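Local structure of N-acetylglucosamine-specific lectin (Saxidomus purpuratus, 6A7T) at residues Gly30-Gly35 and Asp71-Gly76; Thr53-Gln58 and Ser150-Asp155; Ser98-Ile103 and Trp137-Asp142. The protein is a C-type lectin that recognises N-acetylglucosamine without needing calcium for the sugar contact. All blocks are in the same frame, centred on the assembly; numbering follows the deposited sequence.

Contact 1: Gly30-Gly35 and Asp71-Gly76; sequences GWEWFG and DDFIRG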
# COMPACT_ATOMS: atom_id res chain seq x y z
N GLY A 30 12.31 7.58 -9.56
CA GLY A 30 12.12 8.78 -8.76
C GLY A 30 10.87 8.78 -7.89
O GLY A 30 10.69 9.70 -7.10
N TRP A 31 9.95 7.82 -8.09
CA TRP A 31 8.76 7.68 -7.24
C TRP A 31 9.03 6.65 -6.14
O TRP A 31 9.92 5.82 -6.29
CB TRP A 31 7.57 7.26 -8.08
CG TRP A 31 7.13 8.23 -9.13
CD1 TRP A 31 7.86 8.75 -10.17
CD2 TRP A 31 5.81 8.75 -9.30
NE1 TRP A 31 7.09 9.54 -10.98
CE2 TRP A 31 5.83 9.57 -10.45
CE3 TRP A 31 4.62 8.63 -8.57
CZ2 TRP A 31 4.72 10.28 -10.88
CZ3 TRP A 31 3.53 9.36 -8.96
CH2 TRP A 31 3.56 10.15 -10.14
N GLU A 32 8.28 6.75 -5.05
CA GLU A 32 8.38 5.85 -3.90
C GLU A 32 7.05 5.17 -3.65
O GLU A 32 6.02 5.76 -3.77
CB GLU A 32 8.64 6.63 -2.61
CG GLU A 32 10.03 7.17 -2.50
CD GLU A 32 10.19 7.64 -1.06
OE1 GLU A 32 10.57 8.81 -0.87
OE2 GLU A 32 9.90 6.80 -0.13
N TRP A 33 7.09 3.90 -3.22
CA TRP A 33 5.89 3.12 -2.91
C TRP A 33 5.58 3.13 -1.42
O TRP A 33 6.49 2.99 -0.59
CB TRP A 33 6.09 1.68 -3.38
CG TRP A 33 4.88 0.81 -3.30
CD1 TRP A 33 3.97 0.64 -4.31
CD2 TRP A 33 4.41 0.01 -2.20
NE1 TRP A 33 3.02 -0.26 -3.92
CE2 TRP A 33 3.26 -0.66 -2.64
CE3 TRP A 33 4.89 -0.26 -0.91
CZ2 TRP A 33 2.51 -1.52 -1.84
CZ3 TRP A 33 4.16 -1.14 -0.12
CH2 TRP A 33 2.98 -1.74 -0.56
N PHE A 34 4.31 3.24 -1.11
CA PHE A 34 3.81 3.04 0.23
C PHE A 34 2.33 2.70 0.15
O PHE A 34 1.57 3.38 -0.51
CB PHE A 34 4.03 4.30 1.08
CG PHE A 34 3.40 4.18 2.44
CD1 PHE A 34 4.02 3.43 3.42
CD2 PHE A 34 2.13 4.69 2.68
CE1 PHE A 34 3.40 3.25 4.65
CE2 PHE A 34 1.54 4.54 3.92
CZ PHE A 34 2.18 3.82 4.89
N GLY A 35 1.90 1.62 0.83
CA GLY A 35 0.46 1.48 1.10
C GLY A 35 -0.41 1.30 -0.15
O GLY A 35 -1.56 1.71 -0.14
N ASP A 71 0.11 9.66 6.61
CA ASP A 71 0.62 10.92 7.12
C ASP A 71 2.06 10.71 7.59
O ASP A 71 2.94 11.51 7.26
CB ASP A 71 -0.27 11.44 8.23
CG ASP A 71 0.15 12.77 8.81
OD1 ASP A 71 0.12 13.76 8.10
OD2 ASP A 71 0.49 12.76 10.05
N ASP A 72 2.29 9.62 8.31
CA ASP A 72 3.62 9.35 8.86
C ASP A 72 4.62 9.12 7.72
O ASP A 72 5.76 9.63 7.76
CB ASP A 72 3.56 8.19 9.88
CG ASP A 72 2.87 8.51 11.22
OD1 ASP A 72 2.64 9.70 11.53
OD2 ASP A 72 2.53 7.52 11.98
N PHE A 73 4.24 8.32 6.73
CA PHE A 73 5.05 8.06 5.60
C PHE A 73 5.48 9.39 4.99
O PHE A 73 6.64 9.60 4.71
CB PHE A 73 4.33 7.18 4.57
CG PHE A 73 4.97 7.21 3.22
CD1 PHE A 73 6.20 6.62 3.00
CD2 PHE A 73 4.35 7.89 2.17
CE1 PHE A 73 6.83 6.70 1.76
CE2 PHE A 73 4.98 7.96 0.94
CZ PHE A 73 6.19 7.35 0.73
N ILE A 74 4.51 10.27 4.70
CA ILE A 74 4.82 11.52 4.00
C ILE A 74 5.78 12.34 4.85
O ILE A 74 6.77 12.86 4.32
CB ILE A 74 3.53 12.28 3.67
CG1 ILE A 74 2.72 11.53 2.62
CG2 ILE A 74 3.85 13.70 3.25
CD1 ILE A 74 1.28 11.96 2.50
N ARG A 75 5.48 12.45 6.15
CA ARG A 75 6.31 13.23 7.04
C ARG A 75 7.73 12.67 7.02
O ARG A 75 8.69 13.44 7.07
CB ARG A 75 5.72 13.27 8.44
CG ARG A 75 6.49 14.23 9.34
CD ARG A 75 5.89 14.35 10.72
NE ARG A 75 4.57 14.95 10.68
CZ ARG A 75 3.42 14.30 10.68
NH1 ARG A 75 3.35 13.01 10.87
NH2 ARG A 75 2.33 15.02 10.46
N GLY A 76 7.85 11.34 7.02
CA GLY A 76 9.18 10.66 6.96
C GLY A 76 10.05 11.13 5.81
O GLY A 76 11.26 11.31 5.99
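F34, near the end of strand 32-34, and F73, on helix 68-78, form the tight part of this contact. Their rings lie almost parallel, 4° apart, but they are slid past each other in opposite directions and barely overlap, with centroids 4.7 Å apart. Each ring instead covers the other's CB. F34 CB sits 3.5 Å from the F73 ring centroid, almost exactly on the normal, and F73 CB answers it 3.7 Å from the F34 ring centroid. This is a reciprocal pair of CH-pi contacts, and where the two side chains pass each other F34 CG comes within 3.5 Å of F73 CG. In both residues CG is anti to the backbone N (chi1 174° in F34 and 163° in F73), which carries each ring out across the other residue's CB. F34 lies about 4 Å, side chain to side chain, from the calcium ligand E70.

The looser side belongs to E32. Its extended chain crosses to the rim of the F73 ring, and OE2 stops 3.6 Å from F73 CE1, near the ring plane. An acidic oxygen beside the ring's C-H edge is probably mildly favourable, but no hydrogen bond links E32 to the helix segment. Y39, on strand 37-43, adds a third ring against F73. W33 points away from the helix, gives NE1 to C22 O and packs on E67 of the other lectin chain. On the helix itself, R75 brings NH1 and NH2 to the same face of D71 OD2, the NH2 bond being 2.9 Å long, and NH1 also pairs with D72 OD1; D71 OD1 is hydrogen-bonded to Y127 OH.

The join between the N-terminal strand and the helix is therefore made by dispersion and CH-pi contact, while D71, D72 and R75 pair with one another, away from the phenylalanines.

Contact 2: Thr53-Gln58 and Ser150-Asp155; sequences TFCESQ and SICETD. With CA (calcium ion), chain C.
C55 on helix 48-57 and C152 on strand 148-154 are joined covalently: their SG atoms are 2.1 Å apart and the disulfide torsion is -79°. In both cysteines SG lies anti to the carbonyl carbon and beside the backbone N, and the bridge draws the two CA atoms to within 5.3 Å.

Aromatic contact is slight. C152 SG makes a sulfur-aromatic contact with F54, 4.1 Å from its CD2 and oblique to the ring; Q58 CG lies over one ring face, and R46 adds a cation-pi contact. Within the helix, S57 OG donates to a lone pair of F54 O, 2.7 Å away and in the carbonyl plane; T154 OG1 bonds N59 O just after the helix.

Metal coordination occupies the other side of the strand. E153 points away from the helix, and its extended chain presents both carboxylate oxygens to the calcium ion, OE2 at 2.6 Å; T64, E66, E70 and two waters also bind the metal, and S37 OG hydrogen-bonds E153 OE2.

A disulfide from the first helix to the last strand is a hallmark of the C-type lectin fold, and here the next residue along that strand is a calcium ligand.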
# COMPACT_ATOMS: atom_id res chain seq x y z
N THR A 53 -2.57 20.28 -11.87
CA THR A 53 -2.41 19.99 -13.29
C THR A 53 -1.23 19.07 -13.55
O THR A 53 -1.30 18.10 -14.35
CB THR A 53 -2.28 21.31 -14.08
OG1 THR A 53 -3.54 21.94 -13.89
CG2 THR A 53 -2.05 21.05 -15.55
N PHE A 54 -0.12 19.35 -12.90
CA PHE A 54 1.08 18.60 -13.10
C PHE A 54 0.89 17.16 -12.65
O PHE A 54 1.22 16.26 -13.39
CB PHE A 54 2.27 19.21 -12.36
CG PHE A 54 3.46 18.31 -12.39
CD1 PHE A 54 4.12 18.06 -13.59
CD2 PHE A 54 3.88 17.65 -11.25
CE1 PHE A 54 5.20 17.19 -13.62
CE2 PHE A 54 4.95 16.77 -11.30
CZ PHE A 54 5.63 16.56 -12.47
N CYS A 55 0.32 16.96 -11.46
CA CYS A 55 0.10 15.59 -11.03
C CYS A 55 -0.81 14.85 -12.03
O CYS A 55 -0.55 13.70 -12.32
CB CYS A 55 -0.45 15.54 -9.61
SG CYS A 55 0.74 16.09 -8.38
N GLU A 56 -1.87 15.51 -12.54
CA GLU A 56 -2.76 14.93 -13.56
C GLU A 56 -1.96 14.49 -14.78
O GLU A 56 -2.21 13.38 -15.33
CB GLU A 56 -3.85 15.93 -13.93
CG GLU A 56 -4.88 16.13 -12.82
CD GLU A 56 -5.80 17.35 -12.96
OE1 GLU A 56 -5.72 18.07 -14.00
OE2 GLU A 56 -6.58 17.57 -12.06
N SER A 57 -1.01 15.33 -15.21
CA SER A 57 -0.17 15.07 -16.39
C SER A 57 0.66 13.79 -16.17
O SER A 57 1.04 13.15 -17.18
CB SER A 57 0.71 16.24 -16.70
OG SER A 57 1.91 16.24 -15.96
N GLN A 58 0.88 13.39 -14.90
CA GLN A 58 1.70 12.19 -14.51
C GLN A 58 0.82 10.97 -14.26
O GLN A 58 1.28 10.00 -13.62
CB GLN A 58 2.62 12.49 -13.33
CG GLN A 58 3.54 13.71 -13.59
CD GLN A 58 4.39 13.51 -14.82
OE1 GLN A 58 4.21 14.17 -15.87
NE2 GLN A 58 5.26 12.52 -14.74
N SER A 150 5.47 19.90 -4.57
CA SER A 150 4.16 19.24 -4.40
C SER A 150 4.38 17.73 -4.33
O SER A 150 5.49 17.26 -4.61
CB SER A 150 3.21 19.61 -5.52
OG SER A 150 3.66 19.20 -6.81
N ILE A 151 3.33 17.04 -3.92
CA ILE A 151 3.37 15.57 -3.75
C ILE A 151 2.25 14.95 -4.59
O ILE A 151 1.08 15.26 -4.37
CB ILE A 151 3.27 15.14 -2.28
CG1 ILE A 151 4.33 15.84 -1.43
CG2 ILE A 151 3.38 13.64 -2.15
CD1 ILE A 151 4.08 15.86 0.05
N CYS A 152 2.63 14.10 -5.55
CA CYS A 152 1.65 13.41 -6.40
C CYS A 152 1.50 11.96 -5.89
O CYS A 152 2.45 11.41 -5.35
CB CYS A 152 2.04 13.30 -7.86
SG CYS A 152 2.43 14.87 -8.65
N GLU A 153 0.28 11.43 -5.97
CA GLU A 153 -0.04 10.06 -5.58
C GLU A 153 -0.71 9.36 -6.77
O GLU A 153 -1.60 9.92 -7.35
CB GLU A 153 -0.91 10.07 -4.34
CG GLU A 153 -1.29 8.69 -3.81
CD GLU A 153 -2.24 8.65 -2.62
OE1 GLU A 153 -2.90 9.69 -2.29
OE2 GLU A 153 -2.38 7.56 -2.06
N THR A 154 -0.30 8.12 -7.08
CA THR A 154 -1.03 7.31 -8.07
C THR A 154 -1.31 5.94 -7.46
O THR A 154 -0.50 5.41 -6.66
CB THR A 154 -0.25 7.16 -9.39
OG1 THR A 154 -1.07 6.45 -10.32
CG2 THR A 154 1.08 6.48 -9.20
N ASP A 155 -2.43 5.34 -7.87
CA ASP A 155 -2.71 3.95 -7.45
C ASP A 155 -2.62 3.01 -8.66
O ASP A 155 -2.97 1.81 -8.57
CB ASP A 155 -4.08 3.83 -6.79
CG ASP A 155 -5.22 3.97 -7.77
OD1 ASP A 155 -4.98 4.27 -8.98
OD2 ASP A 155 -6.38 3.78 -7.32
CA CA C . -3.81 8.58 -0.18
O HOH W 1 -4.03 6.16 0.26
O HOH W 2 -5.51 7.99 -1.90

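Contact 3: Ser98-Ile103 and Trp137-Asp142; sequences SEYRWI and WNDHQD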
# COMPACT_ATOMS: atom_id res chain seq x y z
N SER A 98 -18.76 23.71 1.92
CA SER A 98 -18.31 24.79 2.80
C SER A 98 -17.33 24.22 3.84
O SER A 98 -17.43 24.45 5.05
CB SER A 98 -19.49 25.51 3.45
OG SER A 98 -19.35 26.93 3.44
N GLU A 99 -16.35 23.47 3.35
CA GLU A 99 -15.30 23.00 4.18
C GLU A 99 -14.17 22.50 3.30
O GLU A 99 -14.34 22.34 2.14
CB GLU A 99 -15.77 21.85 5.05
CG GLU A 99 -16.17 20.59 4.34
CD GLU A 99 -16.92 19.62 5.24
OE1 GLU A 99 -17.34 20.06 6.33
OE2 GLU A 99 -17.02 18.43 4.89
N TYR A 100 -13.05 22.18 3.93
CA TYR A 100 -11.96 21.54 3.23
C TYR A 100 -12.32 20.07 2.91
O TYR A 100 -12.80 19.28 3.73
CB TYR A 100 -10.64 21.75 4.00
CG TYR A 100 -10.15 23.17 4.01
CD1 TYR A 100 -9.35 23.67 2.99
CD2 TYR A 100 -10.49 24.05 5.04
CE1 TYR A 100 -8.91 24.98 2.96
CE2 TYR A 100 -10.07 25.36 5.02
CZ TYR A 100 -9.32 25.86 3.97
OH TYR A 100 -8.91 27.14 3.84
N ARG A 101 -12.01 19.67 1.67
CA ARG A 101 -12.18 18.34 1.15
C ARG A 101 -10.93 17.94 0.33
O ARG A 101 -10.24 18.80 -0.20
CB ARG A 101 -13.40 18.27 0.22
CG ARG A 101 -14.72 18.73 0.84
CD ARG A 101 -15.24 17.79 1.89
NE ARG A 101 -15.77 16.55 1.35
CZ ARG A 101 -16.90 15.96 1.76
NH1 ARG A 101 -17.51 16.42 2.83
NH2 ARG A 101 -17.38 14.92 1.08
N TRP A 102 -10.69 16.65 0.26
CA TRP A 102 -9.69 16.14 -0.67
C TRP A 102 -10.18 16.37 -2.09
O TRP A 102 -11.37 16.46 -2.33
CB TRP A 102 -9.39 14.67 -0.42
CG TRP A 102 -8.82 14.42 0.94
CD1 TRP A 102 -9.36 13.64 1.92
CD2 TRP A 102 -7.61 14.95 1.48
NE1 TRP A 102 -8.57 13.64 3.05
CE2 TRP A 102 -7.50 14.46 2.80
CE3 TRP A 102 -6.62 15.81 0.98
CZ2 TRP A 102 -6.41 14.78 3.61
CZ3 TRP A 102 -5.57 16.17 1.80
CH2 TRP A 102 -5.49 15.66 3.11
N ILE A 103 -9.24 16.43 -3.03
CA ILE A 103 -9.62 16.83 -4.40
C ILE A 103 -10.41 15.74 -5.14
O ILE A 103 -11.01 16.07 -6.16
CB ILE A 103 -8.39 17.24 -5.22
CG1 ILE A 103 -7.36 16.13 -5.26
CG2 ILE A 103 -7.87 18.59 -4.74
CD1 ILE A 103 -6.32 16.31 -6.35
N TRP A 137 -0.64 20.05 8.34
CA TRP A 137 -1.33 20.79 7.27
C TRP A 137 -1.59 22.25 7.65
O TRP A 137 -1.87 22.55 8.81
CB TRP A 137 -2.63 20.10 6.85
CG TRP A 137 -2.57 18.64 6.65
CD1 TRP A 137 -1.53 17.89 6.19
CD2 TRP A 137 -3.67 17.74 6.81
NE1 TRP A 137 -1.88 16.59 6.13
CE2 TRP A 137 -3.20 16.46 6.51
CE3 TRP A 137 -4.99 17.88 7.24
CZ2 TRP A 137 -3.98 15.32 6.59
CZ3 TRP A 137 -5.75 16.74 7.37
CH2 TRP A 137 -5.29 15.50 6.99
N ASN A 138 -1.46 23.17 6.67
CA ASN A 138 -1.78 24.59 6.79
C ASN A 138 -2.63 24.98 5.56
O ASN A 138 -2.52 24.33 4.49
CB ASN A 138 -0.55 25.49 6.75
CG ASN A 138 -0.88 26.92 7.04
OD1 ASN A 138 -1.69 27.16 7.91
ND2 ASN A 138 -0.28 27.86 6.30
N ASP A 139 -3.49 25.97 5.73
CA ASP A 139 -4.34 26.53 4.65
C ASP A 139 -3.72 27.82 4.14
O ASP A 139 -3.43 28.74 4.93
CB ASP A 139 -5.75 26.82 5.19
CG ASP A 139 -5.76 27.78 6.38
OD1 ASP A 139 -5.20 27.39 7.42
OD2 ASP A 139 -6.22 28.93 6.20
N HIS A 140 -3.54 27.95 2.82
CA HIS A 140 -2.99 29.09 2.18
C HIS A 140 -4.05 29.62 1.21
O HIS A 140 -4.63 28.85 0.45
CB HIS A 140 -1.69 28.76 1.42
CG HIS A 140 -1.01 29.94 0.82
ND1 HIS A 140 -0.34 30.88 1.61
CD2 HIS A 140 -0.79 30.33 -0.46
CE1 HIS A 140 0.22 31.78 0.83
NE2 HIS A 140 -0.06 31.49 -0.44
N GLN A 141 -4.27 30.94 1.22
CA GLN A 141 -5.43 31.47 0.49
C GLN A 141 -5.09 31.86 -0.96
O GLN A 141 -5.98 32.27 -1.71
CB GLN A 141 -6.05 32.57 1.37
CG GLN A 141 -7.08 32.01 2.35
CD GLN A 141 -6.51 31.17 3.47
OE1 GLN A 141 -5.46 31.46 4.01
NE2 GLN A 141 -7.24 30.15 3.88
N ASP A 142 -3.85 31.70 -1.41
CA ASP A 142 -3.53 31.92 -2.78
C ASP A 142 -3.20 30.59 -3.47
O ASP A 142 -2.09 30.09 -3.38
CB ASP A 142 -2.36 32.88 -2.95
CG ASP A 142 -1.87 32.99 -4.37
OD1 ASP A 142 -2.65 32.65 -5.33
OD2 ASP A 142 -0.70 33.38 -4.52
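The touching parts of the two segments run 116° apart, with Y100 and D139 the closest backbone pair at 9.2 Å between CA atoms, so side chains alone span the gap. W102 and W137 make the apolar half. W102 drives the edge of its six-membered ring onto one face of W137 in a T-shaped stack, planes at 86° and centroids 5.2 Å apart. The closest approach is W102 CZ2 to W137 CH2, 3.6 Å.

Y100 reaches the polar half. Its OH stands 3.5 Å from D139 CB and hydrogen-bonds A120 O. D139 CG lies between the backbone N and the carbonyl carbon (chi1 57°), which turns the carboxylate toward Q141 and the 119-120 backbone: Q141 NE2 donates to the anti lone pair of D139 OD2 over 2.8 Å, nearly straight, while the backbone N atoms of A120 and D119 bond to OD2 and OD1. These bonds fix the carboxylate's rotation. D139 is a ligand of a second calcium site in another structure of this protein, with no such ion bound here; N138, H140 and R117 bind N-acetylglucosamine in such a structure, and R117 packs on D139.

Strands 99-102 and 136-140 are the outer members of one antiparallel sheet, with 86-94 and 124-130 between them. The contact spans the inner strands, whose I89 touches both tryptophans and whose M125 touches Y100 and W137.

Contacts 2 and 3 are buried, whereas contact 1 lies at the surface. Contacts 1 and 2 each attach a helix to the same sheet, the first to an outermost strand and the second to an inner one, and they touch through W31 against T154 and I74 against I151. Contact 3 belongs to the other sheet and joins its two outer strands; it meets contact 1 where D71 comes near W137, and contact 2 stays about 6 Å away at the nearest atoms. The chemistry follows: phenylalanine packing at the surface, a covalent bridge on one face of a strand whose other face supplies a calcium ligand, and tryptophans with a fixed carboxylate near the sugar site.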